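PDB 5VH2: cadherin-23 from Mus musculus, which probably serves as a calcium-dependent adhesion protein of hearing mechanotransduction, its extracellular cadherin repeats stiffened by metal ions bound at their junctions. Local coordinates for residues 35-41 and 86-90; 12-16 and 27-32; 176-180 and 206-210. The protein carries 1 engineered substitution. One frame throughout, in Å; residues are numbered along the deposited sequence.

Contact 1. Residues 35-41 and 86-90; sequences DKDTGDG and TDGAP. With CA (calcium ion), chain E.
D37 and D87 reach one calcium ion from the two segments, each offering its OD2 at 2.1 Å, with their carboxylate planes turned 42° apart. The backbone O of G41 binds the same ion at 2.6 Å, and OD2 of D35 is a longer ligand at 2.9 Å; the backbone O of E4, near the start of the chain, joins them. Three carboxylate oxygens and two carbonyl oxygens thus gather round the metal, whose positive charge would offset the repulsion expected among the acids. OD1 of D35, the other carboxylate oxygen, accepts from the backbone N of D37 at 3.3 Å and closes an Asx turn, tying two ligands together. D87 projects its carboxylate with CG between its own backbone N and carbonyl carbon (chi1 65°), and its OD2 also receives a hydrogen bond from ND2 of N93. Farther out, the backbone N of G88 makes a weak hydrogen bond to O of D40 at 2.9 Å, while CB of A89 rests 3.8 Å from the backbone N of G41. Paired aspartates of a DXD motif and an aspartate distant in sequence are the signature of a calcium site at the tip of a cadherin repeat.

Contact 2. Residues 12-16 and 27-32; sequences QYNRL and SVIVVR
Y13 swings CG anti to its carbonyl carbon (chi1 -68°) and lays its ring over V31, while R15 runs CG out opposite the backbone N (chi1 176°) and bends at chi2 to bring its guanidinium to S27 and V28. The strands face each other across a cadherin beta-sandwich, 12-16 in one sheet and 27-30 in the other, their directions 154° apart and their axes approaching to 7.3 Å. CG1 of V31 sits over one face of the Y13 ring, 3.9 Å from the centroid and offset toward the rim, a CH-pi contact. At the far end of that ring, the hydroxyl OH accepts from the backbone N of R32 at 3.2 Å and is also hydrogen-bonded to OG1 of T9. Were Y13 an alanine, V31 would probably face a gap, and R32 N and T9 OG1 would lose their hydroxyl partner. I29 crosses the tyrosine at about a right angle, its CD1 3.8 Å from CB of Y13, and also packs on V99 and I65, one from each sheet. At the other end a single nitrogen serves two carbonyls near the guanidinium plane: NH2 of R15 donates to O of V28 at 2.6 Å and to O of S27 at 3.1 Å.

Contact 3. Residues 176-180 and 206-210; sequences LVDRE and ITVLD
R179 lies along V208, the two side chains sliding past one another in opposite directions, and most of the contact follows from that alignment. The arginine is bent at both chi2 and chi3, which folds its aliphatic part against the valine: CG1 of V208 is 3.7 Å from CD of R179 and equally near its CG. The same folding returns the guanidinium to the backbone of the residue on which the chain rests. There NH2 of R179 donates to O of V208 at 2.5 Å, approaching with a C=O...donor angle of 160°, although the oxygen stands 19° out of the guanidinium plane. D210 is set quite differently. It crosses R179 at about a right angle, with carboxylate and guanidinium planes 65° apart, so the two groups do not meet as a flat, two-pronged pair; OD1 of D210 forms a long salt bridge to NE of R179 at 3.6 Å. The backbone N of D210, meanwhile, lies over one face of the guanidinium. V177 adds a looser apolar touch, its CG2 4.3 Å from CG1 of V208. This is structural packing in the second cadherin repeat: the loop between strands 170-173 and 184-192 folds over the end of strand 200-209, with E124 beside both R179 and D210, I122 of strand 118-123 against V177 and V208, and F162 of strand 162-164 also packing on V177.

How the contacts relate
Contacts 1 and 2 belong to the first cadherin repeat, contact 3 to the second. Strand 27-34 ties the first two together: it packs across the sandwich from strand 12-19 in contact 2, then runs straight into the 35-41 loop of contact 1, whose calcium is about 14 Å from the side chain of R32. Strands 12-19 and 78-87 also share a sheet, although the two contact centres are 23 Å apart. Contact 3 lies at the opposite end of the elongated chain, its centre 86 Å from that of contact 1 and 64 Å from that of contact 2. Between the repeats, two further calcium ions and a sodium ion occupy the junction, where E20 and D108 are among the ligands.

Contact 1. Residues 35-41 and 86-90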
# COMPACT_ATOMS: atom_id res chain seq x y z
N ASP A 35 2.97 -34.75 20.16
CA ASP A 35 3.87 -35.46 21.06
C ASP A 35 3.06 -36.59 21.66
O ASP A 35 1.98 -36.37 22.16
CB ASP A 35 4.38 -34.49 22.11
CG ASP A 35 5.58 -35.02 22.86
OD1 ASP A 35 5.69 -36.23 23.16
OD2 ASP A 35 6.41 -34.20 23.26
N LYS A 36 3.55 -37.82 21.51
CA LYS A 36 2.72 -39.00 21.85
C LYS A 36 3.15 -39.63 23.17
O LYS A 36 2.64 -40.66 23.55
CB LYS A 36 2.73 -40.02 20.71
CG LYS A 36 2.26 -39.42 19.37
CD LYS A 36 2.12 -40.35 18.18
CE LYS A 36 3.14 -41.48 18.14
NZ LYS A 36 4.57 -41.04 18.17
N ASP A 37 4.02 -38.94 23.90
CA ASP A 37 4.15 -39.15 25.35
C ASP A 37 2.86 -38.81 26.03
O ASP A 37 2.18 -37.88 25.62
CB ASP A 37 5.21 -38.22 25.93
CG ASP A 37 6.58 -38.45 25.32
OD1 ASP A 37 6.75 -39.51 24.70
OD2 ASP A 37 7.46 -37.58 25.37
N THR A 38 2.53 -39.56 27.07
CA THR A 38 1.38 -39.24 27.94
C THR A 38 1.65 -38.05 28.83
O THR A 38 2.78 -37.60 28.98
CB THR A 38 1.02 -40.41 28.86
OG1 THR A 38 2.19 -40.79 29.59
CG2 THR A 38 0.50 -41.60 28.06
N GLY A 39 0.58 -37.57 29.43
CA GLY A 39 0.66 -36.56 30.50
C GLY A 39 1.39 -35.34 30.02
O GLY A 39 1.31 -35.02 28.86
N ASP A 40 2.19 -34.72 30.87
CA ASP A 40 2.81 -33.42 30.51
C ASP A 40 3.94 -33.53 29.50
O ASP A 40 4.25 -32.58 28.78
CB ASP A 40 3.38 -32.74 31.76
CG ASP A 40 2.33 -32.41 32.76
OD1 ASP A 40 1.16 -32.18 32.31
OD2 ASP A 40 2.70 -32.38 33.98
N GLY A 41 4.52 -34.72 29.40
CA GLY A 41 5.50 -35.04 28.37
C GLY A 41 4.98 -34.98 26.95
O GLY A 41 5.78 -34.84 26.02
N THR A 86 7.69 -26.87 22.67
CA THR A 86 8.42 -27.43 23.79
C THR A 86 7.47 -28.32 24.57
O THR A 86 6.39 -27.86 24.94
CB THR A 86 8.89 -26.26 24.66
OG1 THR A 86 9.66 -25.37 23.86
CG2 THR A 86 9.72 -26.72 25.77
N ASP A 87 7.80 -29.59 24.81
CA ASP A 87 6.92 -30.40 25.67
C ASP A 87 6.97 -29.95 27.15
O ASP A 87 7.84 -29.16 27.53
CB ASP A 87 7.09 -31.92 25.49
CG ASP A 87 8.43 -32.45 25.90
OD1 ASP A 87 9.22 -31.68 26.47
OD2 ASP A 87 8.69 -33.65 25.60
N GLY A 88 5.97 -30.38 27.91
CA GLY A 88 5.58 -29.72 29.16
C GLY A 88 6.22 -30.30 30.39
O GLY A 88 5.93 -29.88 31.47
N ALA A 89 7.10 -31.27 30.20
CA ALA A 89 7.82 -31.87 31.30
C ALA A 89 9.31 -31.81 31.00
O ALA A 89 9.69 -31.77 29.82
CB ALA A 89 7.39 -33.31 31.49
N PRO A 90 10.16 -31.86 32.04
CA PRO A 90 11.58 -32.14 31.87
C PRO A 90 11.84 -33.30 30.90
O PRO A 90 11.15 -34.32 31.00
CB PRO A 90 12.01 -32.54 33.28
CG PRO A 90 11.12 -31.76 34.18
CD PRO A 90 9.82 -31.58 33.45
CA CA E . 8.07 -35.61 25.14

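Contact 2. Residues 12-16 and 27-32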
# COMPACT_ATOMS: atom_id res chain seq x y z
N GLN A 12 7.79 -26.34 6.81
CA GLN A 12 7.48 -24.93 6.55
C GLN A 12 5.98 -24.82 6.32
O GLN A 12 5.44 -25.47 5.42
CB GLN A 12 8.25 -24.37 5.34
CG GLN A 12 8.11 -22.85 5.20
CD GLN A 12 8.56 -22.31 3.84
OE1 GLN A 12 9.77 -22.29 3.50
NE2 GLN A 12 7.61 -21.90 3.04
N TYR A 13 5.32 -24.01 7.15
CA TYR A 13 3.92 -23.66 6.89
C TYR A 13 3.87 -22.46 5.95
O TYR A 13 4.80 -21.63 5.93
CB TYR A 13 3.19 -23.36 8.19
CG TYR A 13 2.97 -24.55 9.10
CD1 TYR A 13 3.92 -24.92 10.04
CD2 TYR A 13 1.77 -25.27 9.06
CE1 TYR A 13 3.69 -25.99 10.92
CE2 TYR A 13 1.54 -26.35 9.90
CZ TYR A 13 2.49 -26.70 10.84
OH TYR A 13 2.23 -27.74 11.70
N ASN A 14 2.77 -22.36 5.20
CA ASN A 14 2.60 -21.31 4.20
C ASN A 14 1.27 -20.62 4.34
O ASN A 14 0.21 -21.27 4.29
CB ASN A 14 2.67 -21.88 2.79
CG ASN A 14 4.07 -22.24 2.38
OD1 ASN A 14 5.02 -21.55 2.71
ND2 ASN A 14 4.20 -23.33 1.63
N ARG A 15 1.33 -19.30 4.48
CA ARG A 15 0.16 -18.47 4.25
C ARG A 15 0.46 -17.40 3.19
O ARG A 15 1.20 -16.44 3.46
CB ARG A 15 -0.26 -17.79 5.54
CG ARG A 15 -1.43 -16.81 5.37
CD ARG A 15 -2.64 -17.47 4.74
NE ARG A 15 -3.72 -16.54 4.50
CZ ARG A 15 -4.53 -16.06 5.45
NH1 ARG A 15 -5.51 -15.24 5.10
NH2 ARG A 15 -4.31 -16.32 6.73
N LEU A 16 -0.12 -17.55 2.01
CA LEU A 16 0.16 -16.69 0.86
C LEU A 16 -1.01 -15.75 0.61
O LEU A 16 -2.18 -16.15 0.69
CB LEU A 16 0.42 -17.53 -0.40
CG LEU A 16 1.34 -18.74 -0.18
CD1 LEU A 16 1.45 -19.65 -1.39
CD2 LEU A 16 2.70 -18.27 0.30
N SER A 27 -6.79 -14.12 11.72
CA SER A 27 -6.19 -15.45 11.74
C SER A 27 -5.21 -15.58 10.57
O SER A 27 -5.56 -15.30 9.41
CB SER A 27 -7.30 -16.49 11.63
OG SER A 27 -8.12 -16.47 12.79
N VAL A 28 -3.99 -16.01 10.88
CA VAL A 28 -2.94 -16.13 9.88
C VAL A 28 -2.76 -17.59 9.42
O VAL A 28 -2.90 -17.88 8.23
CB VAL A 28 -1.63 -15.57 10.44
CG1 VAL A 28 -0.48 -15.66 9.45
CG2 VAL A 28 -1.87 -14.14 10.86
N ILE A 29 -2.46 -18.47 10.37
CA ILE A 29 -2.38 -19.90 10.10
C ILE A 29 -2.31 -20.64 11.43
O ILE A 29 -1.89 -20.06 12.42
CB ILE A 29 -1.12 -20.25 9.24
CG1 ILE A 29 -1.11 -21.75 8.89
CG2 ILE A 29 0.16 -19.87 9.97
CD1 ILE A 29 -0.33 -22.08 7.66
N VAL A 30 -2.73 -21.91 11.45
CA VAL A 30 -2.63 -22.73 12.66
C VAL A 30 -1.51 -23.76 12.56
O VAL A 30 -1.48 -24.56 11.60
CB VAL A 30 -3.94 -23.43 13.03
CG1 VAL A 30 -4.43 -24.35 11.91
CG2 VAL A 30 -3.78 -24.16 14.37
N VAL A 31 -0.60 -23.72 13.54
CA VAL A 31 0.44 -24.75 13.60
C VAL A 31 0.02 -25.86 14.56
O VAL A 31 -0.87 -25.68 15.40
CB VAL A 31 1.85 -24.20 13.99
CG1 VAL A 31 2.33 -23.20 12.94
CG2 VAL A 31 1.84 -23.56 15.37
N ARG A 32 0.67 -27.00 14.42
CA ARG A 32 0.36 -28.15 15.25
C ARG A 32 1.56 -29.09 15.35
O ARG A 32 2.09 -29.55 14.32
CB ARG A 32 -0.88 -28.90 14.73
CG ARG A 32 -1.51 -29.67 15.87
CD ARG A 32 -2.51 -30.74 15.50
NE ARG A 32 -2.54 -31.70 16.60
CZ ARG A 32 -3.20 -32.86 16.58
NH1 ARG A 32 -3.88 -33.25 15.49
NH2 ARG A 32 -3.11 -33.67 17.64

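Contact 3. Residues 176-180 and 206-210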
# COMPACT_ATOMS: atom_id res chain seq x y z
N LEU A 176 -10.47 31.19 -25.14
CA LEU A 176 -9.52 32.21 -25.63
C LEU A 176 -8.82 32.93 -24.50
O LEU A 176 -9.46 33.69 -23.78
CB LEU A 176 -10.19 33.20 -26.59
CG LEU A 176 -10.24 32.52 -27.98
CD1 LEU A 176 -11.28 33.15 -28.90
CD2 LEU A 176 -8.88 32.48 -28.67
N VAL A 177 -7.51 32.74 -24.41
CA VAL A 177 -6.71 33.49 -23.44
C VAL A 177 -6.42 34.90 -23.92
O VAL A 177 -5.69 35.14 -24.88
CB VAL A 177 -5.40 32.75 -23.05
CG1 VAL A 177 -5.69 31.29 -22.73
CG2 VAL A 177 -4.33 32.85 -24.12
N ASP A 178 -7.04 35.85 -23.23
CA ASP A 178 -6.85 37.27 -23.44
C ASP A 178 -6.05 37.78 -22.23
O ASP A 178 -6.43 37.56 -21.08
CB ASP A 178 -8.25 37.88 -23.53
CG ASP A 178 -8.29 39.43 -23.50
OD1 ASP A 178 -7.31 40.13 -23.13
OD2 ASP A 178 -9.39 39.96 -23.72
N ARG A 179 -4.93 38.43 -22.52
CA ARG A 179 -4.02 38.99 -21.49
C ARG A 179 -4.73 39.92 -20.50
O ARG A 179 -4.52 39.82 -19.29
CB ARG A 179 -2.91 39.80 -22.18
CG ARG A 179 -1.67 39.02 -22.46
CD ARG A 179 -0.75 38.81 -21.28
NE ARG A 179 -0.07 40.04 -20.85
CZ ARG A 179 0.96 40.06 -19.99
NH1 ARG A 179 1.51 41.22 -19.64
NH2 ARG A 179 1.49 38.92 -19.52
N GLU A 180 -5.53 40.84 -21.02
CA GLU A 180 -6.20 41.84 -20.19
C GLU A 180 -7.17 41.20 -19.17
O GLU A 180 -7.45 41.78 -18.12
CB GLU A 180 -6.92 42.87 -21.08
CG GLU A 180 -6.01 43.80 -21.84
CD GLU A 180 -6.83 44.74 -22.70
OE1 GLU A 180 -7.67 45.48 -22.14
OE2 GLU A 180 -6.67 44.71 -23.93
N ILE A 206 0.51 28.79 -15.10
CA ILE A 206 0.48 29.14 -16.52
C ILE A 206 0.61 30.65 -16.71
O ILE A 206 -0.16 31.42 -16.11
CB ILE A 206 -0.82 28.64 -17.15
CG1 ILE A 206 -0.72 27.14 -17.33
CG2 ILE A 206 -1.02 29.27 -18.52
CD1 ILE A 206 -2.05 26.48 -17.62
N THR A 207 1.58 31.05 -17.53
CA THR A 207 1.87 32.46 -17.77
C THR A 207 1.48 32.81 -19.22
O THR A 207 1.73 32.04 -20.11
CB THR A 207 3.38 32.72 -17.52
OG1 THR A 207 3.83 31.99 -16.37
CG2 THR A 207 3.67 34.18 -17.26
N VAL A 208 0.92 33.98 -19.46
CA VAL A 208 0.43 34.42 -20.77
C VAL A 208 1.22 35.66 -21.23
O VAL A 208 1.44 36.59 -20.45
CB VAL A 208 -1.05 34.84 -20.67
CG1 VAL A 208 -1.58 35.32 -22.01
CG2 VAL A 208 -1.88 33.69 -20.13
N LEU A 209 1.65 35.70 -22.49
CA LEU A 209 2.43 36.86 -22.92
C LEU A 209 1.71 37.73 -23.93
O LEU A 209 0.83 37.24 -24.62
CB LEU A 209 3.75 36.41 -23.50
CG LEU A 209 4.61 35.70 -22.44
CD1 LEU A 209 5.68 34.86 -23.13
CD2 LEU A 209 5.16 36.74 -21.47
N ASP A 210 2.11 39.00 -23.98
CA ASP A 210 1.61 39.95 -24.94
C ASP A 210 1.61 39.39 -26.35
O ASP A 210 2.59 38.76 -26.77
CB ASP A 210 2.49 41.19 -24.92
CG ASP A 210 2.05 42.18 -23.87
OD1 ASP A 210 0.82 42.23 -23.57
OD2 ASP A 210 2.93 42.92 -23.37